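PDB 6D2S: HTH-type transcriptional regulator PrpR from Mycobacterium tuberculosis, which regulates transcription of the enzymes that break down short-chain fatty acids through the glyoxylate and methylcitrate cycles, and is needed to assimilate propionate derived from cholesterol. Local coordinates for residues D9-R14 against I124-Y129; H19-A24 against D102-I107; P182-R187 against K196-T201. One frame throughout, in Å; residues are numbered along the deposited sequence.

In the fold
Three contacts in one chain illustrate how chemistry follows position. Contacts 1 and 2 join helices of the same bundle and are made almost wholly of apolar contacts; contact 1 is buried, whereas contact 2 is partly so, with an aspartate at its margin holding a sodium ion. The two touch each other, and contact 2 is nested along the chain within the loop that contact 1 closes. Contact 3, a β-hairpin at a sheet edge in the C-terminal region, relies on backbone hydrogen bonds instead. Helix 3-13 of contact 1 reaches it, but it lies about 12 Å from contact 2 at the nearest atoms.

Contact 1: residues D9-R14 against I124-Y129; sequences DFFYDR and IGLANY. With CA (calcium ion), chain B.
The N-terminal helix 3-13 meets the long helix 116-135 of the IrrE N-terminal-like region here, and two aromatic rings, Phe10 and Phe11, bridge the distance to Leu126 and its neighbours. The short axes stay 12.3 Å apart at an angle of 47°, so large side chains span most of the gap, Phe11 reaching the backbone at Gly125. Its CG lies anti to the carbonyl carbon (chi1 -79°), which sends the ring out toward helix 116-135 until Phe11 CZ comes to 3.8 Å from Leu126 CD2. The same ring corner meets Gly125 edge-on, with that residue's carbonyl carbon near the ring plane, while Phe11 CE1 approaches Tyr129 CD2 at 4.2 Å. Leu126 also offers CD2 to Phe10 CE2, a looser approach of 4.3 Å. One methyl thus serves both phenylalanines.

Arg14 folds back over one face of Phe10, with CZ 3.4 Å above the ring plane and displaced toward the rim, and Arg14 NH1 donates to Phe10 O at 2.9 Å on a lone pair in the carbonyl plane. NH2 is tied to Thr110, so the group is fixed from two directions. Asp9 and Asp13, one turn apart, both grip the same calcium ion, each with both carboxylate oxygens, and Tyr129 OH is bonded to Ile18 N.

The carboxylates of Asp9 and Asp13 thus gather at the calcium and Arg14 lies against Phe10, whereas cohesion with helix 116-135 comes from van der Waals packing of the rings on Leu126, Tyr129 and the Gly125 backbone.

Contact 2: residues H19-A24 against D102-I107; sequences HDLDMA and DLISSI. With NA (sodium ion), chain F.
Helices 19-31 and 101-109 run nearly antiparallel here, the axes of the short segments 10.5 Å apart at 158°, with Leu21 and Leu103 bringing their CA atoms closest. Between them lies a small apolar seam centred on Leu21. Its CG stands anti to the carbonyl carbon (chi1 -87°), and from there the branch spreads over three residues of the facing helix. Leu21 CD2 touches Leu103 CD2 at 3.8 Å, the two side chains lying alongside and running in contrary senses. The same methyl meets Ile104 CG1 at 4.1 Å, where the isoleucine runs roughly perpendicular to the leucine. Ile107 instead comes in at a slant and brings its CD1 up against Leu21 CG, 3.7 Å away. Leu21 is thus held by Leu103 and Ile107, one turn apart, and by Ile104.

Leu103 spreads its two methyls over helix 19-31: CD1 lies 4.0 Å from Asp20 CB, whereas CD2, besides meeting Leu21, rests near Asp20 O and, more distantly, Ala24 CB. At the margin of the seam Asp20 shows a divided character, its CB packed on leucine while Asp20 OD2 binds a sodium ion at 2.3 Å. A water joins the same ion at a longer distance. On the other helix Ser106 OG bends back to Leu103 O, which also accepts from Ile107 N; two donors therefore share that carbonyl.

On helix 116-135, Leu126 touches both Leu21 and Ile104, with Phe130 also touching Leu21. Three helices thus share one apolar layer, characteristic of a helical bundle core, with a polar and metal-bound margin at Asp20.

Contact 3: residues P182-R187 against K196-T201; sequences PFIFVR and KRQSAT. With NA (sodium ion), chain G.
Ile184, Val186 and Lys196 carry the side-chain part of this antiparallel pairing, all on one face of the hairpin. Lys196 runs extended from the backbone and then bends at its last torsion (chi4 67°), which lays the end of the chain aslant over its two apolar neighbours: Lys196 NZ sits 3.8 Å from Ile184 CG2 and 3.9 Å from Val186 CG2. NZ is buried by this contact with no polar partner in the model, lying against two methyls, which may weaken its hold on the proton. Ile184 turns its other branch toward the following loop, where CG1 faces Thr201 OG1, the two side chains roughly perpendicular. That hydroxyl donates to Gln198 OE1.

The opposite face holds Phe185 and Arg197, a hydrogen-bonded pair. Phe185 N gives to Arg197 O at 2.9 Å and Arg197 N returns a bond to Phe185 O at 2.8 Å. Their CB atoms stand side by side at 4.2 Å, but Arg197 then turns off from Phe185.

Further along, Ser199 OG lies between backbone N and carbonyl carbon (chi1 51°), from where it donates to Phe183 O at 3.1 Å, arriving 44° above the carbonyl plane. Its own carbonyl oxygen binds a sodium ion with three waters, and Asn15 completes the site.

The hairpin lies within the C-terminal region of the short-chain fatty acyl-CoA regulator family, probably related to GAF domains. Strand 194-198 is one of the two outermost strands of its antiparallel sheet within this chain, and strand 183-189 continues inward by backbone bonds from Ile184 and Val186 to strand 261-268. Trp242 of strand 239-247 lies against Ile184 and Val186, while Tyr12 OH of helix 3-13 bonds to Thr201 O, tying the hairpin to the N-terminal helix.

Contact 1: residues D9-R14 against I124-Y129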
loop_
_atom_site.group_PDB
_atom_site.type_symbol
_atom_site.label_atom_id
_atom_site.label_comp_id
_atom_site.label_asym_id
_atom_site.label_seq_id
_atom_site.Cartn_x
_atom_site.Cartn_y
_atom_site.Cartn_z
ATOM N N ASP A 9 -14.746 -6.233 2.280
ATOM C CA ASP A 9 -15.862 -5.962 1.376
ATOM C C ASP A 9 -15.980 -4.471 1.078
ATOM O O ASP A 9 -16.288 -4.079 -0.057
ATOM C CB ASP A 9 -17.177 -6.494 1.948
ATOM C CG ASP A 9 -18.301 -6.446 0.925
ATOM O OD1 ASP A 9 -18.035 -6.758 -0.255
ATOM O OD2 ASP A 9 -19.448 -6.105 1.269
ATOM N N PHE A 10 -15.746 -3.624 2.084
ATOM C CA PHE A 10 -15.805 -2.178 1.882
ATOM C C PHE A 10 -14.874 -1.749 0.746
ATOM O O PHE A 10 -15.263 -0.994 -0.157
ATOM C CB PHE A 10 -15.443 -1.466 3.190
ATOM C CG PHE A 10 -15.437 0.033 3.089
ATOM C CD1 PHE A 10 -16.571 0.763 3.401
ATOM C CD2 PHE A 10 -14.292 0.713 2.687
ATOM C CE1 PHE A 10 -16.567 2.151 3.306
ATOM C CE2 PHE A 10 -14.285 2.102 2.583
ATOM C CZ PHE A 10 -15.420 2.816 2.889
ATOM N N PHE A 11 -13.632 -2.226 0.771
ATOM C CA PHE A 11 -12.722 -1.856 -0.305
ATOM C C PHE A 11 -13.083 -2.566 -1.609
ATOM O O PHE A 11 -12.997 -1.959 -2.684
ATOM C CB PHE A 11 -11.276 -2.120 0.107
ATOM C CG PHE A 11 -10.699 -1.042 1.008
ATOM C CD1 PHE A 11 -10.145 0.111 0.468
ATOM C CD2 PHE A 11 -10.741 -1.176 2.392
ATOM C CE1 PHE A 11 -9.618 1.107 1.303
ATOM C CE2 PHE A 11 -10.233 -0.189 3.226
ATOM C CZ PHE A 11 -9.666 0.955 2.676
ATOM N N TYR A 12 -13.526 -3.826 -1.535
ATOM C CA TYR A 12 -13.913 -4.558 -2.743
ATOM C C TYR A 12 -15.010 -3.824 -3.507
ATOM O O TYR A 12 -14.952 -3.684 -4.741
ATOM C CB TYR A 12 -14.392 -5.968 -2.391
ATOM C CG TYR A 12 -14.912 -6.710 -3.599
ATOM C CD1 TYR A 12 -14.024 -7.296 -4.501
ATOM C CD2 TYR A 12 -16.271 -6.783 -3.879
ATOM C CE1 TYR A 12 -14.469 -7.962 -5.632
ATOM C CE2 TYR A 12 -16.724 -7.455 -5.023
ATOM C CZ TYR A 12 -15.811 -8.035 -5.891
ATOM O OH TYR A 12 -16.249 -8.693 -7.026
ATOM N N ASP A 13 -16.042 -3.385 -2.787
ATOM C CA ASP A 13 -17.168 -2.688 -3.397
ATOM C C ASP A 13 -16.751 -1.392 -4.055
ATOM O O ASP A 13 -17.486 -0.873 -4.903
ATOM C CB ASP A 13 -18.232 -2.386 -2.341
ATOM C CG ASP A 13 -18.950 -3.628 -1.886
ATOM O OD1 ASP A 13 -18.799 -4.657 -2.575
ATOM O OD2 ASP A 13 -19.643 -3.587 -0.841
ATOM N N ARG A 14 -15.601 -0.845 -3.666
ATOM C CA ARG A 14 -15.113 0.401 -4.230
ATOM C C ARG A 14 -13.965 0.172 -5.212
ATOM O O ARG A 14 -13.248 1.121 -5.544
ATOM C CB ARG A 14 -14.715 1.352 -3.096
ATOM C CG ARG A 14 -15.954 1.923 -2.353
ATOM C CD ARG A 14 -15.712 2.350 -0.888
ATOM N NE ARG A 14 -16.995 2.742 -0.276
ATOM C CZ ARG A 14 -17.923 1.875 0.127
ATOM N NH1 ARG A 14 -17.705 0.569 0.007
ATOM N NH2 ARG A 14 -19.079 2.296 0.632
ATOM N N ILE A 124 -8.580 3.446 10.020
ATOM C CA ILE A 124 -7.132 3.289 9.939
ATOM C C ILE A 124 -6.725 2.847 8.539
ATOM O O ILE A 124 -5.734 3.334 7.978
ATOM C CB ILE A 124 -6.629 2.306 11.012
ATOM C CG1 ILE A 124 -6.870 2.884 12.401
ATOM C CG2 ILE A 124 -5.129 2.040 10.826
ATOM C CD1 ILE A 124 -6.219 4.234 12.603
ATOM N N GLY A 125 -7.486 1.927 7.948
ATOM C CA GLY A 125 -7.195 1.513 6.585
ATOM C C GLY A 125 -7.264 2.659 5.588
ATOM O O GLY A 125 -6.459 2.728 4.658
ATOM N N LEU A 126 -8.227 3.569 5.764
ATOM C CA LEU A 126 -8.336 4.715 4.865
ATOM C C LEU A 126 -7.212 5.717 5.097
ATOM O O LEU A 126 -6.702 6.315 4.143
ATOM C CB LEU A 126 -9.697 5.395 5.032
ATOM C CG LEU A 126 -10.836 4.530 4.471
ATOM C CD1 LEU A 126 -12.173 5.025 4.994
ATOM C CD2 LEU A 126 -10.787 4.568 2.948
ATOM N N ALA A 127 -6.792 5.907 6.349
ATOM C CA ALA A 127 -5.626 6.758 6.580
ATOM C C ALA A 127 -4.373 6.148 5.958
ATOM O O ALA A 127 -3.552 6.864 5.366
ATOM C CB ALA A 127 -5.422 6.998 8.081
ATOM N N ASN A 128 -4.196 4.829 6.101
ATOM C CA ASN A 128 -3.094 4.151 5.421
ATOM C C ASN A 128 -3.220 4.289 3.911
ATOM O O ASN A 128 -2.214 4.469 3.215
ATOM C CB ASN A 128 -3.053 2.665 5.786
ATOM C CG ASN A 128 -2.596 2.418 7.201
ATOM O OD1 ASN A 128 -1.874 3.221 7.788
ATOM N ND2 ASN A 128 -3.014 1.300 7.758
ATOM N N TYR A 129 -4.441 4.144 3.383
ATOM C CA TYR A 129 -4.655 4.341 1.948
ATOM C C TYR A 129 -4.196 5.729 1.513
ATOM O O TYR A 129 -3.492 5.889 0.501
ATOM C CB TYR A 129 -6.144 4.123 1.600
ATOM C CG TYR A 129 -6.442 4.310 0.116
ATOM C CD1 TYR A 129 -6.562 5.579 -0.426
ATOM C CD2 TYR A 129 -6.592 3.207 -0.732
ATOM C CE1 TYR A 129 -6.811 5.766 -1.781
ATOM C CE2 TYR A 129 -6.839 3.380 -2.090
ATOM C CZ TYR A 129 -6.953 4.665 -2.604
ATOM O OH TYR A 129 -7.212 4.853 -3.948
HETATM CA CA CA B . -20.185 -5.994 -1.132
#

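Contact 2: residues H19-A24 against D102-I107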
loop_
_atom_site.group_PDB
_atom_site.type_symbol
_atom_site.label_atom_id
_atom_site.label_comp_id
_atom_site.label_asym_id
_atom_site.label_seq_id
_atom_site.Cartn_x
_atom_site.Cartn_y
_atom_site.Cartn_z
ATOM N N HIS A 19 -11.712 7.396 -4.401
ATOM C CA HIS A 19 -11.412 8.533 -5.270
ATOM C C HIS A 19 -11.155 9.812 -4.483
ATOM O O HIS A 19 -10.180 10.529 -4.742
ATOM C CB HIS A 19 -12.550 8.753 -6.267
ATOM C CG HIS A 19 -12.278 9.856 -7.241
ATOM N ND1 HIS A 19 -11.244 9.799 -8.153
ATOM C CD2 HIS A 19 -12.884 11.054 -7.427
ATOM C CE1 HIS A 19 -11.240 10.907 -8.877
ATOM N NE2 HIS A 19 -12.220 11.688 -8.454
ATOM N N ASP A 20 -12.034 10.144 -3.534
ATOM C CA ASP A 20 -11.892 11.435 -2.866
ATOM C C ASP A 20 -10.601 11.517 -2.064
ATOM O O ASP A 20 -9.986 12.587 -1.986
ATOM C CB ASP A 20 -13.098 11.707 -1.961
ATOM C CG ASP A 20 -14.378 11.909 -2.744
ATOM O OD1 ASP A 20 -14.322 12.484 -3.852
ATOM O OD2 ASP A 20 -15.442 11.472 -2.258
ATOM N N LEU A 21 -10.190 10.411 -1.427
ATOM C CA LEU A 21 -8.941 10.414 -0.672
ATOM C C LEU A 21 -7.738 10.379 -1.592
ATOM O O LEU A 21 -6.719 11.021 -1.316
ATOM C CB LEU A 21 -8.871 9.214 0.266
ATOM C CG LEU A 21 -9.466 9.291 1.653
ATOM C CD1 LEU A 21 -9.114 7.972 2.359
ATOM C CD2 LEU A 21 -8.938 10.513 2.404
ATOM N N ASP A 22 -7.824 9.586 -2.664
ATOM C CA ASP A 22 -6.735 9.519 -3.628
ATOM C C ASP A 22 -6.484 10.897 -4.236
ATOM O O ASP A 22 -5.337 11.351 -4.329
ATOM C CB ASP A 22 -7.072 8.480 -4.703
ATOM C CG ASP A 22 -5.838 7.789 -5.257
ATOM O OD1 ASP A 22 -5.012 8.482 -5.881
ATOM O OD2 ASP A 22 -5.694 6.565 -5.050
ATOM N N MET A 23 -7.556 11.580 -4.648
ATOM C CA MET A 23 -7.423 12.920 -5.219
ATOM C C MET A 23 -6.961 13.936 -4.182
ATOM O O MET A 23 -6.188 14.847 -4.503
ATOM C CB MET A 23 -8.760 13.361 -5.826
ATOM C CG MET A 23 -9.196 12.534 -7.008
ATOM S SD MET A 23 -8.229 12.974 -8.475
ATOM C CE MET A 23 -8.922 14.579 -8.887
ATOM N N ALA A 24 -7.444 13.822 -2.938
ATOM C CA ALA A 24 -7.002 14.766 -1.913
ATOM C C ALA A 24 -5.501 14.647 -1.671
ATOM O O ALA A 24 -4.803 15.658 -1.541
ATOM C CB ALA A 24 -7.777 14.549 -0.614
ATOM N N ASP A 102 -12.808 14.377 8.707
ATOM C CA ASP A 102 -14.200 14.494 8.278
ATOM C C ASP A 102 -14.436 13.751 6.970
ATOM O O ASP A 102 -15.471 13.092 6.796
ATOM C CB ASP A 102 -14.592 15.962 8.115
ATOM C CG ASP A 102 -14.800 16.676 9.442
ATOM O OD1 ASP A 102 -14.705 16.042 10.514
ATOM O OD2 ASP A 102 -15.071 17.895 9.399
ATOM N N LEU A 103 -13.493 13.857 6.031
ATOM C CA LEU A 103 -13.618 13.135 4.770
ATOM C C LEU A 103 -13.620 11.627 5.003
ATOM O O LEU A 103 -14.452 10.900 4.450
ATOM C CB LEU A 103 -12.482 13.536 3.820
ATOM C CG LEU A 103 -12.469 12.811 2.469
ATOM C CD1 LEU A 103 -13.823 12.912 1.764
ATOM C CD2 LEU A 103 -11.354 13.339 1.553
ATOM N N ILE A 104 -12.682 11.134 5.813
ATOM C CA ILE A 104 -12.662 9.703 6.118
ATOM C C ILE A 104 -13.985 9.271 6.750
ATOM O O ILE A 104 -14.576 8.251 6.360
ATOM C CB ILE A 104 -11.451 9.366 7.008
ATOM C CG1 ILE A 104 -10.167 9.434 6.174
ATOM C CG2 ILE A 104 -11.600 7.983 7.635
ATOM C CD1 ILE A 104 -8.889 9.283 7.011
ATOM N N SER A 105 -14.480 10.045 7.719
ATOM C CA SER A 105 -15.761 9.713 8.343
ATOM C C SER A 105 -16.880 9.644 7.314
ATOM O O SER A 105 -17.736 8.752 7.375
ATOM C CB SER A 105 -16.108 10.730 9.432
ATOM O OG SER A 105 -15.216 10.585 10.518
ATOM N N SER A 106 -16.895 10.577 6.356
ATOM C CA SER A 106 -17.962 10.560 5.360
ATOM C C SER A 106 -17.849 9.361 4.429
ATOM O O SER A 106 -18.874 8.823 3.986
ATOM C CB SER A 106 -17.970 11.861 4.555
ATOM O OG SER A 106 -16.874 11.909 3.661
ATOM N N ILE A 107 -16.628 8.928 4.121
ATOM C CA ILE A 107 -16.449 7.753 3.272
ATOM C C ILE A 107 -16.900 6.491 4.005
ATOM O O ILE A 107 -17.640 5.662 3.457
ATOM C CB ILE A 107 -14.982 7.655 2.812
ATOM C CG1 ILE A 107 -14.649 8.796 1.843
ATOM C CG2 ILE A 107 -14.719 6.304 2.150
ATOM C CD1 ILE A 107 -13.148 9.073 1.718
HETATM NA NA NA F . -17.503 12.081 -3.100
HETATM O O HOH W 1 -17.637 9.371 -1.852
#

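Contact 3: residues P182-R187 against K196-T201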
loop_
_atom_site.group_PDB
_atom_site.type_symbol
_atom_site.label_atom_id
_atom_site.label_comp_id
_atom_site.label_asym_id
_atom_site.label_seq_id
_atom_site.Cartn_x
_atom_site.Cartn_y
_atom_site.Cartn_z
ATOM N N PRO A 182 -5.069 -4.390 -13.878
ATOM C CA PRO A 182 -5.839 -4.878 -12.723
ATOM C C PRO A 182 -5.128 -6.058 -12.072
ATOM O O PRO A 182 -4.890 -7.081 -12.718
ATOM C CB PRO A 182 -7.184 -5.302 -13.338
ATOM C CG PRO A 182 -7.122 -4.948 -14.778
ATOM C CD PRO A 182 -5.714 -4.699 -15.163
ATOM N N PHE A 183 -4.776 -5.912 -10.795
ATOM C CA PHE A 183 -4.042 -6.943 -10.069
ATOM C C PHE A 183 -4.895 -7.557 -8.965
ATOM O O PHE A 183 -5.761 -6.896 -8.387
ATOM C CB PHE A 183 -2.771 -6.390 -9.413
ATOM C CG PHE A 183 -1.665 -6.046 -10.373
ATOM C CD1 PHE A 183 -0.943 -7.046 -11.014
ATOM C CD2 PHE A 183 -1.313 -4.712 -10.592
ATOM C CE1 PHE A 183 0.094 -6.725 -11.873
ATOM C CE2 PHE A 183 -0.271 -4.382 -11.443
ATOM C CZ PHE A 183 0.432 -5.389 -12.087
ATOM N N ILE A 184 -4.633 -8.840 -8.682
ATOM C CA ILE A 184 -4.966 -9.452 -7.399
ATOM C C ILE A 184 -3.763 -9.285 -6.487
ATOM O O ILE A 184 -2.644 -9.666 -6.854
ATOM C CB ILE A 184 -5.301 -10.945 -7.561
ATOM C CG1 ILE A 184 -6.498 -11.156 -8.488
ATOM C CG2 ILE A 184 -5.508 -11.593 -6.187
ATOM C CD1 ILE A 184 -6.642 -12.595 -8.940
ATOM N N PHE A 185 -3.981 -8.725 -5.301
ATOM C CA PHE A 185 -2.919 -8.556 -4.315
ATOM C C PHE A 185 -3.043 -9.643 -3.251
ATOM O O PHE A 185 -4.126 -9.853 -2.699
ATOM C CB PHE A 185 -2.996 -7.162 -3.691
ATOM C CG PHE A 185 -2.055 -6.938 -2.540
ATOM C CD1 PHE A 185 -2.423 -7.277 -1.243
ATOM C CD2 PHE A 185 -0.816 -6.358 -2.744
ATOM C CE1 PHE A 185 -1.561 -7.058 -0.177
ATOM C CE2 PHE A 185 0.048 -6.124 -1.679
ATOM C CZ PHE A 185 -0.321 -6.477 -0.397
ATOM N N VAL A 186 -1.944 -10.346 -2.979
ATOM C CA VAL A 186 -1.937 -11.426 -1.999
ATOM C C VAL A 186 -0.769 -11.222 -1.048
ATOM O O VAL A 186 0.372 -11.035 -1.484
ATOM C CB VAL A 186 -1.845 -12.816 -2.661
ATOM C CG1 VAL A 186 -1.695 -13.903 -1.587
ATOM C CG2 VAL A 186 -3.069 -13.082 -3.512
ATOM N N ARG A 187 -1.056 -11.260 0.245
ATOM C CA ARG A 187 -0.038 -11.246 1.281
ATOM C C ARG A 187 -0.251 -12.446 2.191
ATOM O O ARG A 187 -1.390 -12.773 2.540
ATOM C CB ARG A 187 -0.090 -9.954 2.096
ATOM C CG ARG A 187 0.942 -9.907 3.203
ATOM C CD ARG A 187 0.849 -8.623 3.995
ATOM N NE ARG A 187 -0.500 -8.373 4.491
ATOM C CZ ARG A 187 -1.069 -9.055 5.481
ATOM N NH1 ARG A 187 -0.409 -10.042 6.071
ATOM N NH2 ARG A 187 -2.297 -8.754 5.875
ATOM N N LYS A 196 -6.191 -11.441 0.781
ATOM C CA LYS A 196 -6.376 -11.390 -0.663
ATOM C C LYS A 196 -7.251 -10.195 -1.010
ATOM O O LYS A 196 -8.284 -9.974 -0.370
ATOM C CB LYS A 196 -7.017 -12.681 -1.182
ATOM C CG LYS A 196 -7.152 -12.747 -2.696
ATOM C CD LYS A 196 -8.017 -13.922 -3.126
ATOM C CE LYS A 196 -7.677 -14.373 -4.542
ATOM N NZ LYS A 196 -6.303 -14.951 -4.632
ATOM N N ARG A 197 -6.840 -9.430 -2.021
ATOM C CA ARG A 197 -7.591 -8.267 -2.475
ATOM C C ARG A 197 -7.752 -8.337 -3.986
ATOM O O ARG A 197 -6.765 -8.485 -4.711
ATOM C CB ARG A 197 -6.894 -6.964 -2.065
ATOM C CG ARG A 197 -6.893 -6.715 -0.562
ATOM C CD ARG A 197 -8.321 -6.660 -0.022
ATOM N NE ARG A 197 -8.390 -6.349 1.406
ATOM C CZ ARG A 197 -8.455 -5.116 1.901
ATOM N NH1 ARG A 197 -8.520 -4.928 3.215
ATOM N NH2 ARG A 197 -8.451 -4.072 1.083
ATOM N N GLN A 198 -8.991 -8.245 -4.457
ATOM C CA GLN A 198 -9.293 -8.323 -5.878
ATOM C C GLN A 198 -9.839 -6.990 -6.370
ATOM O O GLN A 198 -10.620 -6.334 -5.674
ATOM C CB GLN A 198 -10.307 -9.430 -6.167
ATOM C CG GLN A 198 -9.909 -10.798 -5.649
ATOM C CD GLN A 198 -11.098 -11.728 -5.533
ATOM O OE1 GLN A 198 -11.330 -12.573 -6.398
ATOM N NE2 GLN A 198 -11.863 -11.575 -4.460
ATOM N N SER A 199 -9.417 -6.589 -7.567
ATOM C CA SER A 199 -9.976 -5.417 -8.228
ATOM C C SER A 199 -11.084 -5.785 -9.207
ATOM O O SER A 199 -12.188 -5.247 -9.118
ATOM C CB SER A 199 -8.879 -4.637 -8.960
ATOM O OG SER A 199 -8.110 -5.491 -9.787
ATOM N N ALA A 200 -10.812 -6.709 -10.133
ATOM C CA ALA A 200 -11.746 -7.018 -11.207
ATOM C C ALA A 200 -12.516 -8.313 -11.003
ATOM O O ALA A 200 -13.581 -8.475 -11.607
ATOM C CB ALA A 200 -11.000 -7.097 -12.545
ATOM N N THR A 201 -12.006 -9.234 -10.185
ATOM C CA THR A 201 -12.565 -10.568 -10.067
ATOM C C THR A 201 -13.527 -10.644 -8.881
ATOM O O THR A 201 -13.705 -9.691 -8.122
ATOM C CB THR A 201 -11.444 -11.608 -9.945
ATOM O OG1 THR A 201 -10.574 -11.264 -8.858
ATOM C CG2 THR A 201 -10.629 -11.670 -11.238
HETATM NA NA NA G . -14.286 -4.807 -8.940
HETATM O O HOH W 2 -13.111 -4.705 -6.718
HETATM O O HOH W 3 -14.503 -6.910 -8.779
HETATM O O HOH W 4 -13.750 -4.826 -11.267
#